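Tail assembly chaperone (PDB 2OB9) probably assists assembly of the phage HK97 tail, acting as a tail assembly chaperone. Local coordinates at residues V34-S39 against V79-D84; G40-R45 against V73-D78; V23-W28 against S106-Q111. All coordinates share one frame; numbering follows the deposited sequence.

Contact 1 of 3, residues V34-S39 against V79-D84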
loop_
_atom_site.group_PDB
_atom_site.type_symbol
_atom_site.label_atom_id
_atom_site.label_comp_id
_atom_site.label_asym_id
_atom_site.label_seq_id
_atom_site.Cartn_x
_atom_site.Cartn_y
_atom_site.Cartn_z
ATOM N N VAL A 34 8.823 -42.591 4.230
ATOM C CA VAL A 34 9.758 -41.615 4.723
ATOM C C VAL A 34 9.171 -40.246 4.410
ATOM O O VAL A 34 8.742 -39.971 3.301
ATOM C CB VAL A 34 11.169 -41.807 4.079
ATOM C CG1 VAL A 34 12.048 -40.583 4.318
ATOM C CG2 VAL A 34 11.864 -43.078 4.613
ATOM N N LEU A 35 9.107 -39.411 5.423
ATOM C CA LEU A 35 8.671 -38.038 5.291
ATOM C C LEU A 35 9.896 -37.130 5.382
ATOM O O LEU A 35 10.691 -37.234 6.318
ATOM C CB LEU A 35 7.683 -37.674 6.443
ATOM C CG LEU A 35 6.323 -38.394 6.502
ATOM C CD1 LEU A 35 5.434 -37.812 7.598
ATOM C CD2 LEU A 35 5.581 -38.395 5.133
ATOM N N ARG A 36 10.024 -36.241 4.405
ATOM C CA ARG A 36 11.106 -35.267 4.358
ATOM C C ARG A 36 10.487 -33.865 4.424
ATOM O O ARG A 36 9.369 -33.699 4.017
ATOM C CB ARG A 36 11.958 -35.477 3.079
ATOM C CG ARG A 36 11.351 -34.941 1.793
ATOM C CD ARG A 36 12.457 -34.966 0.793
ATOM N NE ARG A 36 12.209 -34.797 -0.640
ATOM C CZ ARG A 36 11.681 -33.727 -1.225
ATOM N NH1 ARG A 36 11.147 -32.744 -0.485
ATOM N NH2 ARG A 36 11.624 -33.666 -2.575
ATOM N N GLU A 37 11.191 -32.887 4.987
ATOM C CA GLU A 37 10.795 -31.495 4.868
ATOM C C GLU A 37 10.716 -31.115 3.366
ATOM O O GLU A 37 11.364 -31.743 2.553
ATOM C CB GLU A 37 11.783 -30.593 5.601
ATOM C CG GLU A 37 13.145 -30.518 4.944
ATOM C CD GLU A 37 14.087 -29.643 5.731
ATOM O OE1 GLU A 37 13.724 -28.469 5.953
ATOM O OE2 GLU A 37 15.184 -30.119 6.105
ATOM N N PRO A 38 9.882 -30.126 2.999
ATOM C CA PRO A 38 9.835 -29.748 1.588
ATOM C C PRO A 38 11.091 -29.070 1.093
ATOM O O PRO A 38 11.799 -28.391 1.861
ATOM C CB PRO A 38 8.658 -28.765 1.516
ATOM C CG PRO A 38 7.874 -29.039 2.764
ATOM C CD PRO A 38 8.867 -29.405 3.791
ATOM N N SER A 39 11.341 -29.259 -0.196
ATOM C CA SER A 39 12.448 -28.650 -0.844
ATOM C C SER A 39 12.119 -27.179 -1.009
ATOM O O SER A 39 10.970 -26.769 -0.820
ATOM C CB SER A 39 12.738 -29.363 -2.187
ATOM O OG SER A 39 12.045 -28.773 -3.264
ATOM N N VAL A 79 6.809 -33.977 -0.060
ATOM C CA VAL A 79 7.299 -34.527 1.198
ATOM C C VAL A 79 7.319 -36.042 1.284
ATOM O O VAL A 79 8.054 -36.580 2.090
ATOM C CB VAL A 79 6.576 -33.915 2.437
ATOM C CG1 VAL A 79 6.642 -32.403 2.389
ATOM C CG2 VAL A 79 5.129 -34.428 2.576
ATOM N N LEU A 80 6.517 -36.726 0.470
ATOM C CA LEU A 80 6.250 -38.162 0.663
ATOM C C LEU A 80 7.169 -39.040 -0.145
ATOM O O LEU A 80 7.170 -38.975 -1.375
ATOM C CB LEU A 80 4.782 -38.532 0.305
ATOM C CG LEU A 80 4.374 -39.989 0.602
ATOM C CD1 LEU A 80 4.240 -40.186 2.122
ATOM C CD2 LEU A 80 3.076 -40.412 -0.127
ATOM N N CYS A 81 7.910 -39.895 0.564
ATOM C CA CYS A 81 8.945 -40.731 -0.025
ATOM C C CYS A 81 8.747 -42.177 0.409
ATOM O O CYS A 81 8.123 -42.441 1.435
ATOM C CB CYS A 81 10.343 -40.224 0.385
ATOM S SG CYS A 81 10.806 -38.581 -0.244
ATOM N N ASP A 82 9.268 -43.105 -0.382
ATOM C CA ASP A 82 9.335 -44.502 0.017
ATOM C C ASP A 82 10.555 -44.745 0.935
ATOM O O ASP A 82 11.324 -43.828 1.178
ATOM C CB ASP A 82 9.308 -45.429 -1.211
ATOM C CG ASP A 82 10.584 -45.359 -2.068
ATOM O OD1 ASP A 82 11.631 -44.916 -1.609
ATOM O OD2 ASP A 82 10.544 -45.778 -3.234
ATOM N N THR A 83 10.738 -45.961 1.431
ATOM C CA THR A 83 11.831 -46.242 2.378
ATOM C C THR A 83 13.244 -46.216 1.749
ATOM O O THR A 83 14.239 -46.062 2.457
ATOM C CB THR A 83 11.596 -47.556 3.169
ATOM O OG1 THR A 83 11.421 -48.641 2.247
ATOM C CG2 THR A 83 10.345 -47.423 4.067
ATOM N N ASP A 84 13.321 -46.344 0.424
ATOM C CA ASP A 84 14.572 -46.130 -0.294
ATOM C C ASP A 84 14.780 -44.655 -0.604
ATOM O O ASP A 84 15.596 -44.303 -1.457
ATOM C CB ASP A 84 14.611 -46.956 -1.586
ATOM C CG ASP A 84 14.391 -48.439 -1.334
ATOM O OD1 ASP A 84 15.093 -49.016 -0.476
ATOM O OD2 ASP A 84 13.513 -49.034 -1.991
#

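Contact 2 of 3, residues G40-R45 against V73-D78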
loop_
_atom_site.group_PDB
_atom_site.type_symbol
_atom_site.label_atom_id
_atom_site.label_comp_id
_atom_site.label_asym_id
_atom_site.label_seq_id
_atom_site.Cartn_x
_atom_site.Cartn_y
_atom_site.Cartn_z
ATOM N N GLY A 40 13.126 -26.357 -1.304
ATOM C CA GLY A 40 12.842 -24.942 -1.603
ATOM C C GLY A 40 12.120 -24.735 -2.929
ATOM O O GLY A 40 11.504 -23.707 -3.144
ATOM N N GLU A 41 12.225 -25.728 -3.817
ATOM C CA GLU A 41 11.498 -25.800 -5.103
ATOM C C GLU A 41 10.017 -26.161 -4.908
ATOM O O GLU A 41 9.209 -26.033 -5.838
ATOM C CB GLU A 41 12.152 -26.857 -6.009
ATOM C CG GLU A 41 13.313 -26.329 -6.863
ATOM C CD GLU A 41 14.560 -27.208 -6.838
ATOM O OE1 GLU A 41 14.633 -28.174 -6.025
ATOM O OE2 GLU A 41 15.487 -26.906 -7.631
ATOM N N ALA A 42 9.666 -26.623 -3.712
ATOM C CA ALA A 42 8.275 -26.923 -3.383
ATOM C C ALA A 42 7.667 -25.821 -2.528
ATOM O O ALA A 42 6.551 -25.388 -2.777
ATOM C CB ALA A 42 8.170 -28.253 -2.699
ATOM N N TRP A 43 8.388 -25.353 -1.523
ATOM C CA TRP A 43 7.933 -24.159 -0.813
ATOM C C TRP A 43 7.777 -23.010 -1.813
ATOM O O TRP A 43 6.960 -22.111 -1.604
ATOM C CB TRP A 43 8.930 -23.724 0.247
ATOM C CG TRP A 43 8.886 -24.463 1.478
ATOM C CD1 TRP A 43 9.902 -25.191 2.027
ATOM C CD2 TRP A 43 7.789 -24.554 2.376
ATOM N NE1 TRP A 43 9.495 -25.746 3.218
ATOM C CE2 TRP A 43 8.194 -25.367 3.450
ATOM C CE3 TRP A 43 6.487 -24.047 2.373
ATOM C CZ2 TRP A 43 7.337 -25.668 4.516
ATOM C CZ3 TRP A 43 5.652 -24.359 3.422
ATOM C CH2 TRP A 43 6.077 -25.136 4.478
ATOM N N LEU A 44 8.599 -23.040 -2.870
ATOM C CA LEU A 44 8.435 -22.190 -4.045
ATOM C C LEU A 44 6.963 -22.151 -4.495
ATOM O O LEU A 44 6.260 -21.152 -4.307
ATOM C CB LEU A 44 9.319 -22.722 -5.180
ATOM C CG LEU A 44 9.317 -22.093 -6.574
ATOM C CD1 LEU A 44 10.484 -21.132 -6.724
ATOM C CD2 LEU A 44 9.366 -23.198 -7.639
ATOM N N ARG A 45 6.493 -23.257 -5.056
ATOM C CA ARG A 45 5.139 -23.309 -5.577
ATOM C C ARG A 45 4.068 -23.037 -4.515
ATOM O O ARG A 45 3.056 -22.406 -4.809
ATOM C CB ARG A 45 4.884 -24.626 -6.301
ATOM C CG ARG A 45 3.803 -24.488 -7.353
ATOM C CD ARG A 45 3.467 -25.794 -8.017
ATOM N NE ARG A 45 2.447 -25.579 -9.040
ATOM C CZ ARG A 45 1.985 -26.514 -9.867
ATOM N NH1 ARG A 45 2.446 -27.764 -9.800
ATOM N NH2 ARG A 45 1.057 -26.189 -10.769
ATOM N N VAL A 73 -1.744 -30.206 -1.731
ATOM C CA VAL A 73 -1.324 -31.419 -2.458
ATOM C C VAL A 73 0.093 -31.329 -3.059
ATOM O O VAL A 73 0.771 -32.325 -3.104
ATOM C CB VAL A 73 -2.407 -32.088 -3.412
ATOM C CG1 VAL A 73 -3.823 -31.648 -3.117
ATOM C CG2 VAL A 73 -2.018 -32.034 -4.876
ATOM N N VAL A 74 0.525 -30.119 -3.450
ATOM C CA VAL A 74 1.846 -29.804 -4.020
ATOM C C VAL A 74 2.959 -30.000 -3.026
ATOM O O VAL A 74 4.019 -30.554 -3.364
ATOM C CB VAL A 74 1.885 -28.332 -4.569
ATOM C CG1 VAL A 74 3.316 -27.682 -4.505
ATOM C CG2 VAL A 74 1.314 -28.286 -5.951
ATOM N N LEU A 75 2.741 -29.532 -1.806
ATOM C CA LEU A 75 3.658 -29.829 -0.741
ATOM C C LEU A 75 3.650 -31.329 -0.461
ATOM O O LEU A 75 4.695 -31.916 -0.188
ATOM C CB LEU A 75 3.331 -29.025 0.547
ATOM C CG LEU A 75 3.936 -27.659 0.776
ATOM C CD1 LEU A 75 3.623 -27.144 2.188
ATOM C CD2 LEU A 75 5.436 -27.706 0.521
ATOM N N PHE A 76 2.472 -31.945 -0.466
ATOM C CA PHE A 76 2.369 -33.389 -0.130
ATOM C C PHE A 76 3.196 -34.300 -1.028
ATOM O O PHE A 76 3.901 -35.230 -0.572
ATOM C CB PHE A 76 0.909 -33.865 -0.135
ATOM C CG PHE A 76 0.768 -35.368 0.049
ATOM C CD1 PHE A 76 0.924 -35.953 1.308
ATOM C CD2 PHE A 76 0.490 -36.204 -1.042
ATOM C CE1 PHE A 76 0.800 -37.345 1.479
ATOM C CE2 PHE A 76 0.371 -37.609 -0.865
ATOM C CZ PHE A 76 0.507 -38.155 0.393
ATOM N N ILE A 77 3.055 -34.056 -2.317
ATOM C CA ILE A 77 3.741 -34.791 -3.320
ATOM C C ILE A 77 5.251 -34.683 -3.115
ATOM O O ILE A 77 5.983 -35.599 -3.417
ATOM C CB ILE A 77 3.303 -34.268 -4.659
ATOM C CG1 ILE A 77 1.972 -34.907 -5.048
ATOM C CG2 ILE A 77 4.370 -34.434 -5.717
ATOM C CD1 ILE A 77 1.211 -34.044 -6.066
ATOM N N ASP A 78 5.691 -33.566 -2.563
ATOM C CA ASP A 78 7.080 -33.320 -2.382
ATOM C C ASP A 78 7.623 -33.926 -1.100
ATOM O O ASP A 78 8.777 -34.354 -1.038
ATOM C CB ASP A 78 7.316 -31.818 -2.382
ATOM C CG ASP A 78 8.796 -31.469 -2.453
ATOM O OD1 ASP A 78 9.432 -31.755 -3.502
ATOM O OD2 ASP A 78 9.290 -30.923 -1.443
#

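Contact 3 of 3, residues V23-W28 against S106-Q111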
loop_
_atom_site.group_PDB
_atom_site.type_symbol
_atom_site.label_atom_id
_atom_site.label_comp_id
_atom_site.label_asym_id
_atom_site.label_seq_id
_atom_site.Cartn_x
_atom_site.Cartn_y
_atom_site.Cartn_z
ATOM N N VAL A 23 8.012 -43.128 9.198
ATOM C CA VAL A 23 6.682 -43.127 9.768
ATOM C C VAL A 23 5.960 -44.420 9.307
ATOM O O VAL A 23 5.987 -44.769 8.132
ATOM C CB VAL A 23 5.908 -41.839 9.293
ATOM C CG1 VAL A 23 4.413 -41.936 9.532
ATOM C CG2 VAL A 23 6.454 -40.641 9.979
ATOM N N VAL A 24 5.354 -45.130 10.261
ATOM C CA VAL A 24 4.400 -46.194 9.966
ATOM C C VAL A 24 3.037 -45.562 9.691
ATOM O O VAL A 24 2.607 -44.648 10.421
ATOM C CB VAL A 24 4.281 -47.200 11.132
ATOM C CG1 VAL A 24 3.099 -48.163 10.909
ATOM C CG2 VAL A 24 5.570 -47.961 11.298
ATOM N N VAL A 25 2.359 -46.020 8.638
ATOM C CA VAL A 25 1.012 -45.535 8.378
ATOM C C VAL A 25 -0.067 -46.622 8.507
ATOM O O VAL A 25 -0.339 -47.359 7.567
ATOM C CB VAL A 25 0.936 -44.504 7.177
ATOM C CG1 VAL A 25 2.130 -44.592 6.212
ATOM C CG2 VAL A 25 -0.471 -44.365 6.513
ATOM N N PRO A 26 -0.681 -46.697 9.714
ATOM C CA PRO A 26 -1.688 -47.668 10.163
ATOM C C PRO A 26 -2.778 -47.911 9.146
ATOM O O PRO A 26 -3.245 -49.046 8.997
ATOM C CB PRO A 26 -2.310 -46.982 11.392
ATOM C CG PRO A 26 -1.195 -46.132 11.951
ATOM C CD PRO A 26 -0.363 -45.706 10.770
ATOM N N GLU A 27 -3.187 -46.848 8.458
ATOM C CA GLU A 27 -4.339 -46.906 7.568
ATOM C C GLU A 27 -3.944 -47.319 6.155
ATOM O O GLU A 27 -4.803 -47.609 5.321
ATOM C CB GLU A 27 -5.069 -45.567 7.567
ATOM C CG GLU A 27 -4.105 -44.423 7.717
ATOM C CD GLU A 27 -4.141 -43.778 9.073
ATOM O OE1 GLU A 27 -5.252 -43.523 9.566
ATOM O OE2 GLU A 27 -3.054 -43.511 9.616
ATOM N N TRP A 28 -2.645 -47.343 5.888
ATOM C CA TRP A 28 -2.149 -47.915 4.649
ATOM C C TRP A 28 -1.429 -49.199 4.970
ATOM O O TRP A 28 -0.267 -49.392 4.601
ATOM C CB TRP A 28 -1.227 -46.951 3.921
ATOM C CG TRP A 28 -1.849 -45.648 3.475
ATOM C CD1 TRP A 28 -3.197 -45.315 3.398
ATOM C CD2 TRP A 28 -1.130 -44.525 2.961
ATOM N NE1 TRP A 28 -3.338 -44.036 2.889
ATOM C CE2 TRP A 28 -2.086 -43.534 2.614
ATOM C CE3 TRP A 28 0.241 -44.256 2.766
ATOM C CZ2 TRP A 28 -1.708 -42.289 2.098
ATOM C CZ3 TRP A 28 0.616 -43.028 2.255
ATOM C CH2 TRP A 28 -0.362 -42.057 1.917
ATOM N N SER A 106 -3.321 -35.596 4.366
ATOM C CA SER A 106 -3.222 -34.297 4.982
ATOM C C SER A 106 -2.575 -34.378 6.367
ATOM O O SER A 106 -1.873 -33.477 6.760
ATOM C CB SER A 106 -4.586 -33.611 4.979
ATOM O OG SER A 106 -5.285 -33.862 6.193
ATOM N N ARG A 107 -2.777 -35.491 7.063
ATOM C CA ARG A 107 -2.113 -35.773 8.357
ATOM C C ARG A 107 -0.626 -36.114 8.143
ATOM O O ARG A 107 0.210 -35.826 8.980
ATOM C CB ARG A 107 -2.807 -36.947 9.041
ATOM C CG ARG A 107 -2.242 -37.288 10.420
ATOM C CD ARG A 107 -2.796 -38.619 11.051
ATOM N NE ARG A 107 -2.472 -39.865 10.304
ATOM C CZ ARG A 107 -1.262 -40.433 10.272
ATOM N NH1 ARG A 107 -0.227 -39.868 10.911
ATOM N NH2 ARG A 107 -1.077 -41.575 9.596
ATOM N N LEU A 108 -0.305 -36.732 7.008
ATOM C CA LEU A 108 1.096 -36.991 6.652
ATOM C C LEU A 108 1.804 -35.693 6.241
ATOM O O LEU A 108 2.944 -35.485 6.633
ATOM C CB LEU A 108 1.228 -38.094 5.561
ATOM C CG LEU A 108 0.942 -39.537 6.011
ATOM C CD1 LEU A 108 0.930 -40.478 4.833
ATOM C CD2 LEU A 108 1.966 -40.042 7.064
ATOM N N LEU A 109 1.134 -34.814 5.495
ATOM C CA LEU A 109 1.678 -33.499 5.239
ATOM C C LEU A 109 2.058 -32.752 6.530
ATOM O O LEU A 109 3.181 -32.227 6.620
ATOM C CB LEU A 109 0.750 -32.652 4.378
ATOM C CG LEU A 109 1.144 -31.200 4.009
ATOM C CD1 LEU A 109 2.566 -31.125 3.408
ATOM C CD2 LEU A 109 0.145 -30.626 2.982
ATOM N N LYS A 110 1.139 -32.694 7.503
ATOM C CA LYS A 110 1.392 -32.016 8.778
ATOM C C LYS A 110 2.594 -32.562 9.521
ATOM O O LYS A 110 3.436 -31.816 9.960
ATOM C CB LYS A 110 0.156 -32.036 9.686
ATOM C CG LYS A 110 -0.793 -30.901 9.367
ATOM C CD LYS A 110 -2.143 -31.115 9.980
ATOM C CE LYS A 110 -3.141 -30.078 9.472
ATOM N NZ LYS A 110 -3.063 -28.787 10.230
ATOM N N GLN A 111 2.643 -33.876 9.675
ATOM C CA GLN A 111 3.764 -34.570 10.260
ATOM C C GLN A 111 5.061 -34.138 9.545
ATOM O O GLN A 111 6.027 -33.783 10.219
ATOM C CB GLN A 111 3.519 -36.074 10.157
ATOM C CG GLN A 111 3.861 -36.878 11.393
ATOM C CD GLN A 111 3.537 -38.368 11.261
ATOM O OE1 GLN A 111 4.148 -39.211 11.934
ATOM N NE2 GLN A 111 2.575 -38.697 10.411
#

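Contact 1 of 3, residues V34-S39 against V79-D84
A chi1 of -174° swings CG of L80 away from the backbone N, and the end of the L80 side chain comes up against that of L35, whose own CG lies anti to the carbonyl carbon (chi1 -65°). The two leucines therefore cross obliquely at their methyl ends, CD2 of L35 lying 3.8 Å from CD1 of L80. V79 uses a different branch: CG1, anti to the carbonyl carbon, packs alongside the ring of P38 and meets its CG at 3.6 Å, the two side chains pointing the same way.

The backbones form a short antiparallel ladder. V34 and C81 are the hydrogen-bonded pair, linked twice: V34 N reaches C81 O at 2.9 Å, and C81 N reaches V34 O, also at 2.9 Å. A third bond, R36 N to V79 O, is 3.1 Å long and nearly straight (170°), and it ties the last helical residue to the strand. L35 and L80 form the intervening non-hydrogen-bonded pair and share one face of the sheet; V34 and C81 share the other, their CB atoms 4.1 Å apart.

R36 extends from CG to NE past C81, whose SG lies oblique to the guanidinium. NH1 of R36 donates to E37 O at 3.2 Å, with the acceptor near the guanidinium plane, and also forms a salt bridge with D78; F18 adds a cation-pi contact. Several partners thus limit the rotation of this group. The E37 carboxylate accepts a hydrogen bond from R19 N and forms a salt bridge with R107 of a second subunit.

The arrangement is a helix-to-strand transition: on leaving helix 61-79 the chain at once pairs antiparallel with strand 31-36, as the third strand of an antiparallel sheet, at its edge within the chain.

Contact 2 of 3, residues G40-R45 against V73-D78
Apolar contacts between L75 and W43, and between V74 and R45, flank the interface of two helices. CD1 of L75 lies 3.7 Å from CZ3 of W43, on the six-membered ring of the indole. The other methyl of L75, CD2, stands over one ring face, 4.2 Å above the plane and offset toward the rim, so the leucine is set obliquely across the tryptophan. The same CD2 is 4.3 Å from CB of A42, so that one methyl touches both the alanine and the ring.

Aliphatic packing continues at R45. Its chi1 of -154° turns the chain away from the backbone N, and the chain is extended as far as NE, which carries the methylenes across V74 at about a right angle. CB of R45 touches CG1 of V74 at 3.9 Å, and CD of R45 touches CG2 of V74 at the same distance. The guanidinium continues beyond the valine to a salt bridge with E94.

The motif is an antiparallel helix pair, with segment axes 9.1 Å apart and N-to-C directions 169° from each other. A small residue, A42, faces the partner helix and lies closest to it, its CA 6.1 Å from CA of L75.

Polar groups enter through D78. Its carboxylate reaches over A42, and OD2 of D78 comes within 3.2 Å of CB of A42, a close van der Waals contact. That oxygen forms a salt bridge with R36 and accepts a hydrogen bond from S39 N. S39 is the N-cap residue before helix 40-49, and R36 belongs to the strand that precedes it; together they probably favour the charged form of D78.

Contact 3 of 3, residues V23-W28 against S106-Q111
R107 and E27 meet in a salt bridge, NH2 of R107 lying 2.8 Å from OE2 of E27. The bond is bent (132° at the hydrogen), and the donor comes from above the carboxylate plane, which is turned 34° from that of the guanidinium. R107 bends at chi3 on its way out from the helix; E27, bent at chi2, comes from the opposite direction.

L108 makes the apolar centre. One methyl, CD1, touches the six-membered end of W28, 3.6 Å from CH2 of the indole, while CD2 of L108 lies 4.0 Å from CG1 of V23. Both methyls of V23 also pack on the amide end of Q111, and CG2 of V23 approaches OE1 of Q111 to 3.3 Å.

Behind this shell V25 helps to set the tryptophan: its CG2 sits over one face of the W28 ring, 3.4 Å above the plane toward the rim, and also lies at the edge of the R107 guanidinium. The backbone bond from W28 N to V25 O tightens the turn, and H105 meets W28 edge-to-face. A third subunit packs on E27 and W28.

V23 and V25 are bonded through their backbones to strand 31-36. Helix 103-113, with V104 continuing the contact, packs against the sheet these strands form, running nearly antiparallel to strand 20-25.

Overall arrangement
From the N terminus, strand 20-25 comes first, and its partner in contact 3, helix 103-113, comes last, so that contact closes the widest loop. Strand 31-36 follows and opens contact 1, which lies within that loop and ends at strand 80-81. Helix 40-49 comes next and pairs with the end of helix 61-79 in contact 2, the innermost of the three; none of them cross. Contacts 1 and 2 are continuous along the chain, strand 31-36 leading into helix 40-49 and helix 61-79 into strand 80-81, and P38 packs on L75 between them. L35 touches V23, L108 and Q111 to join contacts 1 and 3. L109 packs on L75, tying the helix pair to helix 103-113.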